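Local coordinates for RagB/SusD family nutrient uptake outer membrane protein (Bacteroides thetaiotaomicron, PDB 7KV2), which probably binds beta-glucan at the bacterial cell surface, as a SusD-family surface glycan-binding protein of the outer membrane that takes part in nutrient uptake, at residues L446-H454 and R463-K472. Residues are numbered along the deposited sequence; the frame is centred on the assembly and turned at random.
Sequences LDNIIEERH and RYWDLIRTGK
Arg453 and Asp466 form the central salt bridge of a helix pair, a worked example of charged groups serving as interior packing; the short helical segments 446-454 and 463-469 run nearly antiparallel, their axes 10.4 Å apart at closest approach and crossing at -162°. Arg453 NE sends a nearly straight bond of 2.7 Å to Asp466 OD2, in the guanidinium plane but meeting the oxygen from above the carboxylate, the two planes almost perpendicular. Arg469 takes the other oxygen side-on, both nitrogens to this one atom: its NE lies 2.9 Å from Asp466 OD1, and its NH2 adds a longer bond. Asp466, with Glu407 and Glu414 of helix 405-417, probably offsets the closeness of the two arginines, Arg469 NH2 resting over a face of the Arg453 guanidinium.

One turn earlier on helix 463-469, the guanidinium of Arg463 lies flat on the His454 ring, centres 3.4 Å apart and planes 11° apart, a parallel stack of guanidinium on imidazole; a bend at chi2 (61°) brings it there, and Leu467 CD2 covers its opposite face. The ring is fixed in rotation from both nitrogens: His454 ND1 donates in plane to Glu451 OE1 at 2.8 Å, and His454 NE2 is hydrogen-bonded to Asp80. Two waters accept from Arg463 NH1, one donating to Ile450 O and the other to Glu451 OE1, while Arg463 NH2 pairs with Asp79.

Ile450 supplies the apolar link, its CD1 meeting Thr470 CG2 tip to tip at 3.6 Å and its CG2 lying beside Lys472 CE. Beyond a Schellman motif at Gly471, Lys472 NZ reaches OD1 of the solvent-exposed Asp447 at 2.9 Å, from above the carboxylate plane.

Helix 405-417 packs against Ile449 and Ile450, helix 473-476 covers Leu467, and helix 217-231 touches Arg469, so the pair packs within the helical, TPR-related body of the SusD fold.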
loop_
_atom_site.group_PDB
_atom_site.type_symbol
_atom_site.label_atom_id
_atom_site.label_comp_id
_atom_site.label_asym_id
_atom_site.label_seq_id
_atom_site.Cartn_x
_atom_site.Cartn_y
_atom_site.Cartn_z
ATOM N N LEU A 446 -20.446 -12.379 -2.583
ATOM C CA LEU A 446 -19.486 -11.659 -1.715
ATOM C C LEU A 446 -18.257 -12.536 -1.533
ATOM O O LEU A 446 -17.127 -11.989 -1.678
ATOM C CB LEU A 446 -20.101 -11.335 -0.353
ATOM C CG LEU A 446 -21.086 -10.177 -0.311
ATOM C CD1 LEU A 446 -21.402 -9.829 1.138
ATOM C CD2 LEU A 446 -20.559 -8.943 -1.033
ATOM N N ASP A 447 -18.431 -13.827 -1.236
ATOM C CA ASP A 447 -17.250 -14.710 -1.004
ATOM C C ASP A 447 -16.376 -14.744 -2.264
ATOM O O ASP A 447 -15.139 -14.678 -2.135
ATOM C CB ASP A 447 -17.645 -16.119 -0.565
ATOM C CG ASP A 447 -18.150 -16.128 0.870
ATOM O OD1 ASP A 447 -18.075 -15.080 1.526
ATOM O OD2 ASP A 447 -18.650 -17.148 1.289
ATOM N N ASN A 448 -16.985 -14.879 -3.429
ATOM C CA ASN A 448 -16.237 -14.944 -4.711
ATOM C C ASN A 448 -15.481 -13.617 -4.937
ATOM O O ASN A 448 -14.363 -13.672 -5.426
ATOM C CB ASN A 448 -17.112 -15.289 -5.908
ATOM C CG ASN A 448 -17.387 -16.773 -6.017
ATOM O OD1 ASN A 448 -16.899 -17.551 -5.204
ATOM N ND2 ASN A 448 -18.173 -17.171 -7.006
ATOM N N ILE A 449 -16.104 -12.474 -4.679
ATOM C CA ILE A 449 -15.486 -11.145 -4.943
ATOM C C ILE A 449 -14.318 -10.946 -3.965
ATOM O O ILE A 449 -13.223 -10.544 -4.410
ATOM C CB ILE A 449 -16.522 -10.022 -4.903
ATOM C CG1 ILE A 449 -17.584 -10.242 -5.975
ATOM C CG2 ILE A 449 -15.850 -8.664 -5.048
ATOM C CD1 ILE A 449 -18.812 -9.384 -5.802
ATOM N N ILE A 450 -14.519 -11.287 -2.699
ATOM C CA ILE A 450 -13.483 -11.146 -1.655
ATOM C C ILE A 450 -12.310 -12.074 -2.007
ATOM O O ILE A 450 -11.126 -11.636 -1.889
ATOM C CB ILE A 450 -14.078 -11.404 -0.267
ATOM C CG1 ILE A 450 -15.160 -10.375 0.069
ATOM C CG2 ILE A 450 -12.970 -11.444 0.763
ATOM C CD1 ILE A 450 -14.627 -8.958 0.041
ATOM N N GLU A 451 -12.598 -13.281 -2.469
ATOM C CA GLU A 451 -11.511 -14.203 -2.877
ATOM C C GLU A 451 -10.805 -13.683 -4.149
ATOM O O GLU A 451 -9.582 -13.938 -4.286
ATOM C CB GLU A 451 -12.010 -15.633 -2.944
ATOM C CG GLU A 451 -10.907 -16.616 -3.293
ATOM C CD GLU A 451 -9.746 -16.769 -2.314
ATOM O OE1 GLU A 451 -9.710 -16.135 -1.214
ATOM O OE2 GLU A 451 -8.863 -17.579 -2.646
ATOM N N GLU A 452 -11.500 -13.003 -5.061
ATOM C CA GLU A 452 -10.834 -12.464 -6.271
ATOM C C GLU A 452 -9.866 -11.364 -5.831
ATOM O O GLU A 452 -8.769 -11.329 -6.351
ATOM C CB GLU A 452 -11.819 -11.926 -7.302
ATOM C CG GLU A 452 -11.197 -11.702 -8.665
ATOM C CD GLU A 452 -10.868 -12.981 -9.408
ATOM O OE1 GLU A 452 -11.558 -14.020 -9.143
ATOM O OE2 GLU A 452 -9.873 -12.966 -10.165
ATOM N N ARG A 453 -10.243 -10.522 -4.865
ATOM C CA ARG A 453 -9.324 -9.525 -4.283
ATOM C C ARG A 453 -8.081 -10.235 -3.747
ATOM O O ARG A 453 -6.959 -9.743 -3.935
ATOM C CB ARG A 453 -10.004 -8.711 -3.187
ATOM C CG ARG A 453 -11.178 -7.877 -3.645
ATOM C CD ARG A 453 -11.848 -7.164 -2.477
ATOM N NE ARG A 453 -10.994 -6.089 -1.980
ATOM C CZ ARG A 453 -10.931 -4.843 -2.438
ATOM N NH1 ARG A 453 -11.791 -4.362 -3.336
ATOM N NH2 ARG A 453 -10.022 -4.048 -1.918
ATOM N N HIS A 454 -8.286 -11.338 -3.024
ATOM C CA HIS A 454 -7.229 -12.128 -2.374
ATOM C C HIS A 454 -6.215 -12.574 -3.450
ATOM O O HIS A 454 -5.016 -12.469 -3.217
ATOM C CB HIS A 454 -7.878 -13.316 -1.638
ATOM C CG HIS A 454 -6.921 -14.073 -0.793
ATOM N ND1 HIS A 454 -7.206 -15.334 -0.314
ATOM C CD2 HIS A 454 -5.701 -13.741 -0.324
ATOM C CE1 HIS A 454 -6.206 -15.749 0.432
ATOM N NE2 HIS A 454 -5.242 -14.796 0.425
ATOM N N ARG A 463 -5.266 -7.205 1.807
ATOM C CA ARG A 463 -5.901 -8.450 2.326
ATOM C C ARG A 463 -6.294 -8.286 3.814
ATOM O O ARG A 463 -7.404 -8.742 4.202
ATOM C CB ARG A 463 -4.939 -9.621 2.100
ATOM C CG ARG A 463 -5.394 -10.948 2.694
ATOM C CD ARG A 463 -6.715 -11.442 2.099
ATOM N NE ARG A 463 -6.929 -12.819 2.538
ATOM C CZ ARG A 463 -8.074 -13.490 2.410
ATOM N NH1 ARG A 463 -9.139 -12.925 1.878
ATOM N NH2 ARG A 463 -8.141 -14.734 2.821
ATOM N N TYR A 464 -5.412 -7.736 4.628
ATOM C CA TYR A 464 -5.672 -7.644 6.084
ATOM C C TYR A 464 -6.935 -6.809 6.283
ATOM O O TYR A 464 -7.843 -7.292 6.991
ATOM C CB TYR A 464 -4.503 -7.038 6.826
ATOM C CG TYR A 464 -4.624 -7.062 8.340
ATOM C CD1 TYR A 464 -4.941 -8.232 9.023
ATOM C CD2 TYR A 464 -4.453 -5.903 9.078
ATOM C CE1 TYR A 464 -4.975 -8.259 10.408
ATOM C CE2 TYR A 464 -4.524 -5.910 10.471
ATOM C CZ TYR A 464 -4.788 -7.094 11.132
ATOM O OH TYR A 464 -4.834 -7.133 12.506
ATOM N N TRP A 465 -7.006 -5.649 5.630
ATOM C CA TRP A 465 -8.188 -4.748 5.746
ATOM C C TRP A 465 -9.436 -5.444 5.194
ATOM O O TRP A 465 -10.523 -5.281 5.809
ATOM C CB TRP A 465 -7.923 -3.380 5.115
ATOM C CG TRP A 465 -6.598 -2.822 5.528
ATOM C CD1 TRP A 465 -5.543 -2.565 4.690
ATOM C CD2 TRP A 465 -6.101 -2.655 6.860
ATOM N NE1 TRP A 465 -4.445 -2.190 5.407
ATOM C CE2 TRP A 465 -4.771 -2.189 6.738
ATOM C CE3 TRP A 465 -6.676 -2.731 8.142
ATOM C CZ2 TRP A 465 -3.998 -1.877 7.848
ATOM C CZ3 TRP A 465 -5.905 -2.429 9.236
ATOM C CH2 TRP A 465 -4.587 -2.012 9.088
ATOM N N ASP A 466 -9.336 -6.188 4.083
ATOM C CA ASP A 466 -10.499 -6.918 3.511
ATOM C C ASP A 466 -11.018 -7.969 4.530
ATOM O O ASP A 466 -12.252 -8.091 4.697
ATOM C CB ASP A 466 -10.180 -7.517 2.132
ATOM C CG ASP A 466 -9.982 -6.471 1.039
ATOM O OD1 ASP A 466 -10.495 -5.323 1.199
ATOM O OD2 ASP A 466 -9.278 -6.796 0.046
ATOM N N LEU A 467 -10.127 -8.721 5.172
ATOM C CA LEU A 467 -10.522 -9.748 6.173
ATOM C C LEU A 467 -11.262 -9.078 7.324
ATOM O O LEU A 467 -12.326 -9.605 7.741
ATOM C CB LEU A 467 -9.291 -10.481 6.712
ATOM C CG LEU A 467 -8.724 -11.509 5.744
ATOM C CD1 LEU A 467 -7.383 -12.006 6.211
ATOM C CD2 LEU A 467 -9.729 -12.638 5.468
ATOM N N ILE A 468 -10.735 -7.968 7.811
ATOM C CA ILE A 468 -11.307 -7.322 9.022
ATOM C C ILE A 468 -12.693 -6.787 8.625
ATOM O O ILE A 468 -13.639 -7.093 9.349
ATOM C CB ILE A 468 -10.395 -6.239 9.609
ATOM C CG1 ILE A 468 -9.131 -6.842 10.220
ATOM C CG2 ILE A 468 -11.174 -5.404 10.617
ATOM C CD1 ILE A 468 -8.111 -5.838 10.672
ATOM N N ARG A 469 -12.811 -6.021 7.523
ATOM C CA ARG A 469 -14.053 -5.262 7.194
ATOM C C ARG A 469 -15.193 -6.207 6.813
ATOM O O ARG A 469 -16.370 -5.769 6.930
ATOM C CB ARG A 469 -13.831 -4.239 6.084
ATOM C CG ARG A 469 -13.662 -4.829 4.690
ATOM C CD ARG A 469 -13.185 -3.770 3.710
ATOM N NE ARG A 469 -12.952 -4.353 2.401
ATOM C CZ ARG A 469 -13.913 -4.789 1.567
ATOM N NH1 ARG A 469 -15.189 -4.651 1.868
ATOM N NH2 ARG A 469 -13.604 -5.332 0.403
ATOM N N THR A 470 -14.885 -7.425 6.346
ATOM C CA THR A 470 -15.902 -8.422 5.900
ATOM C C THR A 470 -16.238 -9.409 7.023
ATOM O O THR A 470 -17.047 -10.301 6.776
ATOM C CB THR A 470 -15.418 -9.190 4.660
ATOM O OG1 THR A 470 -14.230 -9.910 5.006
ATOM C CG2 THR A 470 -15.181 -8.269 3.500
ATOM N N GLY A 471 -15.588 -9.293 8.186
ATOM C CA GLY A 471 -15.810 -10.163 9.355
ATOM C C GLY A 471 -15.144 -11.523 9.223
ATOM O O GLY A 471 -15.547 -12.487 9.921
ATOM N N LYS A 472 -14.135 -11.653 8.371
ATOM C CA LYS A 472 -13.553 -12.988 8.093
ATOM C C LYS A 472 -12.286 -13.200 8.908
ATOM O O LYS A 472 -11.830 -14.321 8.954
ATOM C CB LYS A 472 -13.279 -13.130 6.599
ATOM C CG LYS A 472 -14.513 -13.271 5.727
ATOM C CD LYS A 472 -14.126 -13.419 4.252
ATOM C CE LYS A 472 -15.329 -13.413 3.337
ATOM N NZ LYS A 472 -16.258 -14.505 3.708
HETATM O O HOH W 1 -9.536 -10.661 0.256
HETATM O O HOH W 2 -11.162 -14.857 0.681
HETATM O O HOH W 3 -8.530 -3.565 1.136
#